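Peptide synthetase, module 7 (PDB 4TX3) is a condensation-like domain of a nonribosomal peptide synthetase, probably the one that recruits cytochrome P450 oxygenases to the peptide during teicoplanin assembly. Local coordinates at residues Ile230-Ala235 with Ala423-Asp428. Numbering follows the deposited sequence.
With SO4 (sulfate ion), chain F.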
ATOM      1  N   ILE B 230      19.051 -34.278 -13.042  1.00 55.76           N
ATOM      2  CA  ILE B 230      18.357 -33.115 -13.589  1.00 54.63           C
ATOM      3  C   ILE B 230      16.946 -32.989 -13.047  1.00 50.03           C
ATOM      4  O   ILE B 230      16.135 -33.900 -13.203  1.00 56.64           O
ATOM      5  CB  ILE B 230      18.271 -33.181 -15.103  1.00 54.26           C
ATOM      6  CG1 ILE B 230      19.665 -33.322 -15.708  1.00 51.43           C
ATOM      7  CG2 ILE B 230      17.554 -31.960 -15.633  1.00 52.52           C
ATOM      8  CD1 ILE B 230      19.622 -33.511 -17.197  1.00 51.78           C
ATOM      9  N   PRO B 231      16.636 -31.845 -12.426  1.00 50.47           N
ATOM     10  CA  PRO B 231      15.338 -31.681 -11.769  1.00 44.21           C
ATOM     11  C   PRO B 231      14.210 -31.442 -12.761  1.00 42.81           C
ATOM     12  O   PRO B 231      14.424 -30.832 -13.805  1.00 42.58           O
ATOM     13  CB  PRO B 231      15.555 -30.452 -10.889  1.00 39.99           C
ATOM     14  CG  PRO B 231      16.545 -29.639 -11.660  1.00 43.52           C
ATOM     15  CD  PRO B 231      17.462 -30.626 -12.333  1.00 48.42           C
ATOM     16  N   SER B 232      13.019 -31.922 -12.432  1.00 39.38           N
ATOM     17  CA  SER B 232      11.838 -31.577 -13.202  1.00 40.45           C
ATOM     18  C   SER B 232      11.259 -30.261 -12.694  1.00 38.74           C
ATOM     19  O   SER B 232      10.579 -29.553 -13.425  1.00 37.90           O
ATOM     20  CB  SER B 232      10.793 -32.675 -13.105  1.00 37.16           C
ATOM     21  OG  SER B 232      10.098 -32.579 -11.879  1.00 41.08           O
ATOM     22  N   ARG B 233      11.558 -29.947 -11.436  1.00 36.08           N
ATOM     23  CA  ARG B 233      10.985 -28.814 -10.708  1.00 37.79           C
ATOM     24  C   ARG B 233       9.461 -28.853 -10.606  1.00 38.82           C
ATOM     25  O   ARG B 233       8.840 -27.820 -10.359  1.00 39.13           O
ATOM     26  CB  ARG B 233      11.406 -27.477 -11.333  1.00 38.57           C
ATOM     27  CG  ARG B 233      12.896 -27.216 -11.365  1.00 35.58           C
ATOM     28  CD  ARG B 233      13.172 -25.795 -11.881  1.00 38.62           C
ATOM     29  NE  ARG B 233      14.590 -25.551 -12.116  1.00 39.86           N
ATOM     30  CZ  ARG B 233      15.100 -25.018 -13.224  1.00 42.20           C
ATOM     31  NH1 ARG B 233      14.311 -24.639 -14.219  1.00 49.90           N
ATOM     32  NH2 ARG B 233      16.407 -24.846 -13.330  1.00 46.65           N
ATOM     33  N   ARG B 234       8.853 -30.026 -10.772  1.00 38.28           N
ATOM     34  CA  ARG B 234       7.404 -30.133 -10.581  1.00 38.59           C
ATOM     35  C   ARG B 234       7.056 -30.030  -9.100  1.00 35.72           C
ATOM     36  O   ARG B 234       7.846 -30.389  -8.242  1.00 40.37           O
ATOM     37  CB  ARG B 234       6.858 -31.439 -11.165  1.00 41.79           C
ATOM     38  CG  ARG B 234       6.879 -31.513 -12.688  1.00 44.65           C
ATOM     39  CD  ARG B 234       6.344 -32.858 -13.211  1.00 53.83           C
ATOM     40  NE  ARG B 234       7.176 -33.978 -12.758  1.00 65.03           N
ATOM     41  CZ  ARG B 234       6.809 -34.906 -11.866  1.00 70.21           C
ATOM     42  NH1 ARG B 234       5.577 -34.917 -11.349  1.00 60.54           N
ATOM     43  NH2 ARG B 234       7.673 -35.862 -11.519  1.00 55.82           N
ATOM     44  N   ALA B 235       5.859 -29.555  -8.801  1.00 41.05           N
ATOM     45  CA  ALA B 235       5.505 -29.257  -7.424  1.00 43.03           C
ATOM     46  C   ALA B 235       4.079 -29.645  -7.102  1.00 36.56           C
ATOM     47  O   ALA B 235       3.182 -29.451  -7.914  1.00 42.14           O
ATOM     48  CB  ALA B 235       5.710 -27.776  -7.141  1.00 42.35           C
ATOM     49  N   ALA B 423       8.723 -30.783  -3.733  1.00 35.64           N
ATOM     50  CA  ALA B 423       9.277 -31.247  -4.992  1.00 36.91           C
ATOM     51  C   ALA B 423       8.727 -32.639  -5.274  1.00 39.04           C
ATOM     52  O   ALA B 423       9.095 -33.606  -4.605  1.00 36.59           O
ATOM     53  CB  ALA B 423      10.799 -31.250  -4.937  1.00 30.75           C
ATOM     54  N   ALA B 424       7.841 -32.743  -6.259  1.00 42.61           N
ATOM     55  CA  ALA B 424       7.149 -34.012  -6.503  1.00 45.37           C
ATOM     56  C   ALA B 424       8.117 -35.123  -6.931  1.00 38.41           C
ATOM     57  O   ALA B 424       7.818 -36.300  -6.782  1.00 38.18           O
ATOM     58  CB  ALA B 424       6.048 -33.827  -7.537  1.00 36.58           C
ATOM     59  N   ASP B 425       9.283 -34.732  -7.436  1.00 39.61           N
ATOM     60  CA  ASP B 425      10.344 -35.671  -7.784  1.00 38.36           C
ATOM     61  C   ASP B 425      10.803 -36.486  -6.585  1.00 41.00           C
ATOM     62  O   ASP B 425      11.230 -37.632  -6.728  1.00 41.64           O
ATOM     63  CB  ASP B 425      11.555 -34.926  -8.354  1.00 42.70           C
ATOM     64  CG  ASP B 425      11.448 -34.671  -9.839  1.00 47.17           C
ATOM     65  OD1 ASP B 425      10.364 -34.907 -10.415  1.00 52.98           O
ATOM     66  OD2 ASP B 425      12.453 -34.230 -10.430  1.00 47.30           O
ATOM     67  N   LEU B 426      10.733 -35.866  -5.409  1.00 39.51           N
ATOM     68  CA  LEU B 426      11.313 -36.415  -4.193  1.00 37.58           C
ATOM     69  C   LEU B 426      10.259 -36.925  -3.231  1.00 39.56           C
ATOM     70  O   LEU B 426      10.510 -37.858  -2.471  1.00 42.43           O
ATOM     71  CB  LEU B 426      12.162 -35.358  -3.480  1.00 38.29           C
ATOM     72  CG  LEU B 426      13.298 -34.681  -4.248  1.00 40.45           C
ATOM     73  CD1 LEU B 426      13.964 -33.619  -3.380  1.00 37.40           C
ATOM     74  CD2 LEU B 426      14.316 -35.691  -4.736  1.00 37.30           C
ATOM     75  N   PHE B 427       9.083 -36.306  -3.254  1.00 40.15           N
ATOM     76  CA  PHE B 427       8.043 -36.612  -2.275  1.00 42.55           C
ATOM     77  C   PHE B 427       6.700 -36.976  -2.898  1.00 44.03           C
ATOM     78  O   PHE B 427       6.271 -36.377  -3.879  1.00 46.82           O
ATOM     79  CB  PHE B 427       7.816 -35.425  -1.332  1.00 37.88           C
ATOM     80  CG  PHE B 427       9.047 -34.976  -0.590  1.00 41.20           C
ATOM     81  CD1 PHE B 427       9.522 -35.696   0.503  1.00 38.74           C
ATOM     82  CD2 PHE B 427       9.707 -33.810  -0.965  1.00 37.34           C
ATOM     83  CE1 PHE B 427      10.643 -35.269   1.202  1.00 38.14           C
ATOM     84  CE2 PHE B 427      10.830 -33.377  -0.275  1.00 40.97           C
ATOM     85  CZ  PHE B 427      11.301 -34.107   0.812  1.00 42.02           C
ATOM     86  N   ASP B 428       6.036 -37.946  -2.284  1.00 41.22           N
ATOM     87  CA  ASP B 428       4.637 -38.237  -2.535  1.00 42.22           C
ATOM     88  C   ASP B 428       3.745 -37.326  -1.701  1.00 45.73           C
ATOM     89  O   ASP B 428       4.179 -36.821  -0.661  1.00 46.40           O
ATOM     90  CB  ASP B 428       4.334 -39.696  -2.208  1.00 42.80           C
ATOM     91  CG  ASP B 428       4.851 -40.623  -3.250  1.00 40.62           C
ATOM     92  OD1 ASP B 428       4.790 -40.232  -4.429  1.00 45.67           O
ATOM     93  OD2 ASP B 428       5.328 -41.728  -2.911  1.00 46.37           O
TER
HETATM   94  S   SO4 F 501      14.459 -21.817 -16.945  1.00 54.33           S
HETATM   95  O1  SO4 F 501      15.211 -20.661 -17.433  1.00 55.01           O
HETATM   96  O2  SO4 F 501      13.639 -22.346 -18.033  1.00 44.37           O
HETATM   97  O3  SO4 F 501      15.396 -22.864 -16.512  1.00 58.66           O
HETATM   98  O4  SO4 F 501      13.620 -21.401 -15.815  1.00 46.58           O
HETATM   99  O   HOH W   1      13.755 -35.263 -13.467  1.00 44.52           O
HETATM  100  O   HOH W   2      10.291 -31.819  -8.401  1.00 44.29           O
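Asp425 and Ser232 meet through two hydrogen bonds, one to each carboxylate oxygen. Ser232 N gives its hydrogen to Asp425 OD2 at 3.1 Å, on the syn side but tilted out of the carboxylate plane, with a nearly straight N-H (161°); Ser232 OG donates to Asp425 OD1 at 2.8 Å from well above that plane. OD1 also takes a salt bridge from Arg234 NH2, at 3.1 Å; the side chains cross at about a right angle, guanidinium and carboxylate planes 54° apart, a one-nitrogen pairing and not a flat bidentate one. A bend at chi3 (-62°) swings the arginine end back to this carboxylate and brings NH1 within 4.0 Å of Ala424 CB. Replacing Asp425 by an alanine would probably leave the Arg234 guanidinium without its counter-charge and Ser232 N without its acceptor. Ala424 N bonds Arg234 O at 3.1 Å, and a water links that oxygen to Asp425 N. In the second shell, Ser232 OG accepts from Arg234 N (3.0 Å), an ST turn that fixes the hydroxyl's position. The Arg233 guanidinium donates to the carbonyls of Arg37 and Leu29 and, at its edge, to a sulfate probably from the crystallisation liquor. At the surface, Ala235 and Ala423 form an antiparallel non-hydrogen-bonded pair, tying the loop into outermost strand 235-242 of the condensation-type domain's four-stranded mixed sheet to the turn between strand 413-423 and helix 429-448.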